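Local atomic coordinates of titin (Homo sapiens, PDB entry 2J8H), a protein that forms part of the giant elastic filament of muscle, here as two rigidly joined immunoglobulin domains from its A-band region. Residues A[9-14]-A[22-27]; A[51-56]-A[63-68]. One frame throughout, in Å; residues are numbered along the deposited sequence.

Interaction 1: residues A[9-14]-A[22-27]; sequences EELRNL and ATLVCK
Glu9 and Lys27 face each other as an antiparallel hydrogen-bonded pair: Glu9 N gives a bond of 3.1 Å to Lys27 O, and Lys27 N returns one of 2.9 Å to Glu9 O. With CG anti to the carbonyl carbon (chi1 -56°) and the chain extended beyond it, Glu9 runs out across the Lys27 side chain. Its CB rests 3.7 Å from Lys27 CB; CG stays near the same carbon; the carboxylate carbon CD then lies against Lys27 CD at 4.0 Å. At the tip OE1 turns back toward Lys27 CB, while OE2 lies by Lys27 CD and remains 4.5 Å from Lys27 NZ, too long for a salt bridge; that ammonium is hydrogen-bonded to Tyr61 OH instead. Beyond Glu9 the direct backbone pairing stops, and one water bridges Glu10 O and Val25 O by donating to both. Leu11 CD2 lies by Val25 O and 3.9 Å from both Leu24 CB and Cys26 CB; the same side chain touches Trp38 and Val79 of the other sheet. Farther along, Leu14 CD1 is pressed tightly on Leu24 CD1 at 3.4 Å. Asn13 and Leu14 already bond to Ser93 of strand 86-102. Such a first strand, leaving one sheet to join the other, is the A-to-A' switch of the I-set immunoglobulin fold.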
loop_
_atom_site.group_PDB
_atom_site.type_symbol
_atom_site.label_atom_id
_atom_site.label_comp_id
_atom_site.label_asym_id
_atom_site.label_seq_id
_atom_site.Cartn_x
_atom_site.Cartn_y
_atom_site.Cartn_z
ATOM N N GLU A 9 -5.064 16.182 26.562
ATOM C CA GLU A 9 -4.067 15.336 25.909
ATOM C C GLU A 9 -3.468 16.160 24.774
ATOM O O GLU A 9 -4.161 16.546 23.856
ATOM C CB GLU A 9 -4.710 14.043 25.428
ATOM C CG GLU A 9 -5.401 13.301 26.576
ATOM C CD GLU A 9 -5.987 11.968 26.160
ATOM O OE1 GLU A 9 -5.969 11.682 24.951
ATOM O OE2 GLU A 9 -6.463 11.207 27.030
ATOM N N GLU A 10 -2.190 16.486 24.905
ATOM C CA GLU A 10 -1.486 17.353 23.957
ATOM C C GLU A 10 -1.093 16.564 22.718
ATOM O O GLU A 10 -1.007 15.337 22.760
ATOM C CB GLU A 10 -0.200 17.909 24.596
ATOM C CG GLU A 10 -0.406 18.760 25.842
ATOM C CD GLU A 10 0.914 19.085 26.541
ATOM O OE1 GLU A 10 1.980 19.096 25.876
ATOM O OE2 GLU A 10 0.899 19.291 27.781
ATOM N N LEU A 11 -0.861 17.276 21.614
ATOM C CA LEU A 11 -0.359 16.670 20.383
ATOM C C LEU A 11 0.974 15.991 20.604
ATOM O O LEU A 11 1.815 16.491 21.340
ATOM C CB LEU A 11 -0.137 17.729 19.300
ATOM C CG LEU A 11 -1.255 18.259 18.436
ATOM C CD1 LEU A 11 -0.621 19.030 17.229
ATOM C CD2 LEU A 11 -2.206 17.150 17.955
ATOM N N ARG A 12 1.165 14.843 19.963
ATOM C CA ARG A 12 2.431 14.110 20.057
ATOM C C ARG A 12 3.256 14.318 18.797
ATOM O O ARG A 12 2.710 14.274 17.711
ATOM C CB ARG A 12 2.154 12.606 20.198
ATOM C CG ARG A 12 1.813 12.170 21.599
ATOM C CD ARG A 12 1.701 10.640 21.716
ATOM N NE ARG A 12 0.638 10.286 22.668
ATOM C CZ ARG A 12 0.809 9.990 23.956
ATOM N NH1 ARG A 12 2.026 9.953 24.504
ATOM N NH2 ARG A 12 -0.263 9.713 24.701
ATOM N N ASN A 13 4.567 14.509 18.949
ATOM C CA ASN A 13 5.489 14.431 17.818
ATOM C C ASN A 13 5.352 13.057 17.168
ATOM O O ASN A 13 5.220 12.034 17.871
ATOM C CB ASN A 13 6.937 14.644 18.269
ATOM C CG ASN A 13 7.255 16.092 18.601
ATOM O OD1 ASN A 13 6.495 17.008 18.271
ATOM N ND2 ASN A 13 8.407 16.306 19.228
ATOM N N LEU A 14 5.392 13.021 15.840
ATOM C CA LEU A 14 5.166 11.788 15.073
ATOM C C LEU A 14 6.346 11.498 14.166
ATOM O O LEU A 14 6.947 12.421 13.628
ATOM C CB LEU A 14 3.961 11.926 14.140
ATOM C CG LEU A 14 2.532 12.120 14.647
ATOM C CD1 LEU A 14 1.603 12.278 13.442
ATOM C CD2 LEU A 14 2.131 10.922 15.516
ATOM N N ALA A 22 -0.553 10.030 8.494
ATOM C CA ALA A 22 -0.159 10.516 9.789
ATOM C C ALA A 22 -1.434 11.045 10.438
ATOM O O ALA A 22 -2.200 11.764 9.797
ATOM C CB ALA A 22 0.871 11.615 9.648
ATOM N N THR A 23 -1.667 10.663 11.694
ATOM C CA THR A 23 -2.830 11.126 12.441
ATOM C C THR A 23 -2.354 11.809 13.684
ATOM O O THR A 23 -1.667 11.210 14.500
ATOM C CB THR A 23 -3.742 9.961 12.817
ATOM O OG1 THR A 23 -4.110 9.281 11.616
ATOM C CG2 THR A 23 -5.002 10.467 13.544
ATOM N N LEU A 24 -2.729 13.069 13.816
ATOM C CA LEU A 24 -2.377 13.877 14.964
ATOM C C LEU A 24 -3.648 13.971 15.777
ATOM O O LEU A 24 -4.697 14.306 15.220
ATOM C CB LEU A 24 -1.976 15.265 14.504
ATOM C CG LEU A 24 -0.642 15.430 13.778
ATOM C CD1 LEU A 24 -0.556 14.736 12.456
ATOM C CD2 LEU A 24 -0.463 16.877 13.525
ATOM N N VAL A 25 -3.565 13.660 17.066
ATOM C CA VAL A 25 -4.734 13.518 17.908
ATOM C C VAL A 25 -4.491 14.333 19.155
ATOM O O VAL A 25 -3.362 14.371 19.667
ATOM C CB VAL A 25 -4.959 12.047 18.382
ATOM C CG1 VAL A 25 -6.364 11.915 18.994
ATOM C CG2 VAL A 25 -4.762 11.029 17.254
ATOM N N CYS A 26 -5.541 14.948 19.680
ATOM C CA CYS A 26 -5.437 15.637 20.965
ATOM C C CYS A 26 -6.806 15.596 21.615
ATOM O O CYS A 26 -7.785 15.200 20.959
ATOM C CB CYS A 26 -4.931 17.061 20.770
ATOM S SG CYS A 26 -5.998 18.118 19.851
ATOM N N LYS A 27 -6.862 15.955 22.902
ATOM C CA LYS A 27 -8.107 16.025 23.634
ATOM C C LYS A 27 -8.187 17.395 24.311
ATOM O O LYS A 27 -7.298 17.786 25.066
ATOM C CB LYS A 27 -8.232 14.908 24.664
ATOM C CG LYS A 27 -9.574 14.840 25.359
ATOM C CD LYS A 27 -9.529 13.757 26.405
ATOM C CE LYS A 27 -10.848 13.547 27.080
ATOM N NZ LYS A 27 -10.753 12.320 27.897
HETATM O O HOH W 1 -2.785 12.648 22.153
#

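Interaction 2: residues A[51-56]-A[63-68]; sequences KYRIQE and QLIIAS
Gln55 and Gln63 lie side by side and point the same way, their amide planes 28° apart, and Gln63 NE2 donates to Gln55 OE1 at 2.8 Å. Gln55 OE1 lies in the amide plane of Gln63, whereas NE2 is tilted from the plane of the accepting carbonyl. Next to them the Ile65 side chain crosses two polar neighbours at a slant: its CD1 touches the Gln55 amide, with OE1 3.6 Å away, and also lies over one face of the Arg53 guanidinium, offset toward the rim. A bend at chi3 (-82°) folds Arg53 back across Ile65, bringing NH2 to 3.5 Å from Ile65 CG2, while a water links Arg53 NE to Ile65 O. These residues line one face of a beta hairpin, strands D and E of the I-set immunoglobulin sandwich; the other face, with Tyr52, Ile54, Leu64 and Ile66, turns toward Trp38 and Ile45. There Tyr52 and Ile66 run alongside each other, Ile66 CG2 meeting Tyr52 CE2 obliquely at 4.0 Å, and Ile54 CG1 packs on Leu64 CD1 at 3.7 Å. Lys51 lays its CG over the centre of the Tyr52 ring, then bends at chi2 (60°) to carry NZ to Ala67 O at 2.6 Å, almost in line with the C=O bond; NZ also forms a salt bridge with Asp73. Were Lys51 cut back to an alanine, Ala67 O would probably lose this donor, Asp73 this charged partner and the Tyr52 ring the CG packed over its centre. At the far end, Ile54, Gln55 and Glu56 pair in parallel with a strand of the third subunit.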
loop_
_atom_site.group_PDB
_atom_site.type_symbol
_atom_site.label_atom_id
_atom_site.label_comp_id
_atom_site.label_asym_id
_atom_site.label_seq_id
_atom_site.Cartn_x
_atom_site.Cartn_y
_atom_site.Cartn_z
ATOM N N LYS A 51 -6.142 14.892 0.990
ATOM C CA LYS A 51 -4.866 15.053 1.686
ATOM C C LYS A 51 -5.084 15.259 3.164
ATOM O O LYS A 51 -4.332 14.728 3.970
ATOM C CB LYS A 51 -4.090 16.255 1.148
ATOM C CG LYS A 51 -2.683 16.424 1.744
ATOM C CD LYS A 51 -1.799 15.199 1.456
ATOM C CE LYS A 51 -0.370 15.331 2.034
ATOM N NZ LYS A 51 0.376 14.081 1.761
ATOM N N TYR A 52 -6.108 16.052 3.515
ATOM C CA TYR A 52 -6.362 16.432 4.907
ATOM C C TYR A 52 -7.792 16.154 5.300
ATOM O O TYR A 52 -8.713 16.604 4.623
ATOM C CB TYR A 52 -6.124 17.922 5.113
ATOM C CG TYR A 52 -4.727 18.386 4.844
ATOM C CD1 TYR A 52 -4.455 19.229 3.776
ATOM C CD2 TYR A 52 -3.669 18.009 5.672
ATOM C CE1 TYR A 52 -3.174 19.688 3.528
ATOM C CE2 TYR A 52 -2.364 18.462 5.426
ATOM C CZ TYR A 52 -2.129 19.304 4.359
ATOM O OH TYR A 52 -0.855 19.753 4.068
ATOM N N ARG A 53 -7.965 15.429 6.400
ATOM C CA ARG A 53 -9.274 15.181 6.985
ATOM C C ARG A 53 -9.210 15.583 8.435
ATOM O O ARG A 53 -8.269 15.230 9.134
ATOM C CB ARG A 53 -9.626 13.696 6.913
ATOM C CG ARG A 53 -10.076 13.219 5.590
ATOM C CD ARG A 53 -10.274 11.714 5.608
ATOM N NE ARG A 53 -8.999 11.056 5.413
ATOM C CZ ARG A 53 -8.722 9.795 5.767
ATOM N NH1 ARG A 53 -9.643 9.034 6.365
ATOM N NH2 ARG A 53 -7.502 9.289 5.509
ATOM N N ILE A 54 -10.204 16.319 8.890
ATOM C CA ILE A 54 -10.250 16.798 10.259
ATOM C C ILE A 54 -11.439 16.133 10.883
ATOM O O ILE A 54 -12.507 16.052 10.280
ATOM C CB ILE A 54 -10.398 18.307 10.315
ATOM C CG1 ILE A 54 -9.094 18.945 9.873
ATOM C CG2 ILE A 54 -10.805 18.767 11.756
ATOM C CD1 ILE A 54 -9.163 20.423 9.641
ATOM N N GLN A 55 -11.267 15.609 12.091
ATOM C CA GLN A 55 -12.311 14.799 12.693
ATOM C C GLN A 55 -12.439 15.135 14.163
ATOM O O GLN A 55 -11.460 15.515 14.816
ATOM C CB GLN A 55 -12.011 13.332 12.511
ATOM C CG GLN A 55 -11.904 12.888 11.067
ATOM C CD GLN A 55 -11.761 11.411 10.923
ATOM O OE1 GLN A 55 -11.334 10.720 11.847
ATOM N NE2 GLN A 55 -12.076 10.901 9.736
ATOM N N GLU A 56 -13.665 15.032 14.659
ATOM C CA GLU A 56 -13.977 15.362 16.041
ATOM C C GLU A 56 -14.886 14.267 16.609
ATOM O O GLU A 56 -15.661 13.656 15.878
ATOM C CB GLU A 56 -14.629 16.738 16.119
ATOM C CG GLU A 56 -14.781 17.220 17.509
ATOM C CD GLU A 56 -15.423 18.594 17.586
ATOM O OE1 GLU A 56 -15.598 19.231 16.523
ATOM O OE2 GLU A 56 -15.730 19.017 18.719
ATOM N N GLN A 63 -8.793 15.146 15.760
ATOM C CA GLN A 63 -7.675 14.586 15.040
ATOM C C GLN A 63 -7.617 15.086 13.608
ATOM O O GLN A 63 -8.628 15.438 12.996
ATOM C CB GLN A 63 -7.616 13.048 15.171
ATOM C CG GLN A 63 -8.525 12.277 14.299
ATOM C CD GLN A 63 -8.534 10.779 14.538
ATOM O OE1 GLN A 63 -7.859 10.260 15.419
ATOM N NE2 GLN A 63 -9.378 10.082 13.789
ATOM N N LEU A 64 -6.390 15.171 13.118
ATOM C CA LEU A 64 -6.122 15.529 11.757
ATOM C C LEU A 64 -5.453 14.331 11.126
ATOM O O LEU A 64 -4.465 13.819 11.657
ATOM C CB LEU A 64 -5.181 16.721 11.726
ATOM C CG LEU A 64 -4.589 17.100 10.348
ATOM C CD1 LEU A 64 -5.654 17.664 9.438
ATOM C CD2 LEU A 64 -3.434 18.111 10.564
ATOM N N ILE A 65 -5.978 13.883 9.998
ATOM C CA ILE A 65 -5.361 12.833 9.232
ATOM C C ILE A 65 -4.740 13.436 7.979
ATOM O O ILE A 65 -5.431 14.054 7.172
ATOM C CB ILE A 65 -6.374 11.737 8.816
ATOM C CG1 ILE A 65 -7.188 11.267 10.035
ATOM C CG2 ILE A 65 -5.639 10.537 8.146
ATOM C CD1 ILE A 65 -8.419 10.409 9.689
ATOM N N ILE A 66 -3.425 13.235 7.831
ATOM C CA ILE A 66 -2.674 13.658 6.654
ATOM C C ILE A 66 -2.379 12.409 5.882
ATOM O O ILE A 66 -1.654 11.559 6.365
ATOM C CB ILE A 66 -1.340 14.328 7.029
ATOM C CG1 ILE A 66 -1.584 15.429 8.061
ATOM C CG2 ILE A 66 -0.631 14.873 5.800
ATOM C CD1 ILE A 66 -0.322 15.974 8.686
ATOM N N ALA A 67 -2.924 12.319 4.675
ATOM C CA ALA A 67 -2.821 11.117 3.896
ATOM C C ALA A 67 -1.481 11.013 3.230
ATOM O O ALA A 67 -0.905 12.022 2.778
ATOM C CB ALA A 67 -3.919 11.067 2.840
ATOM N N SER A 68 -0.996 9.774 3.136
ATOM C CA SER A 68 0.078 9.461 2.232
ATOM C C SER A 68 1.215 10.454 2.353
ATOM O O SER A 68 1.490 11.244 1.434
ATOM C CB SER A 68 -0.462 9.424 0.800
ATOM O OG SER A 68 -1.363 8.332 0.652
HETATM O O HOH W 2 -6.460 12.524 5.063
#

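In the fold
Interactions 1 and 2 have centres about 11 Å apart and share one antiparallel sheet of the N-terminal immunoglobulin domain, in the order 6-7, 22-29, 61-66, 52-57. Strands 22-29 and 61-66 are its inner neighbours and join the two contacts directly: Ala22 O lies 2.7 Å from Ile66 N and Leu24 O 2.8 Å from Leu64 N, both probable hydrogen bonds. Leu24 from interaction 1 and Ile54 and Leu64 from interaction 2 all reach Trp38 of the opposing sheet. On the other face, Thr23 CG2 packs 3.4 Å from Gln63 OE1. The second subunit touches this face in both contacts: Ile186 of that subunit packs on Val25 and gives its backbone N to Gln63 OE1.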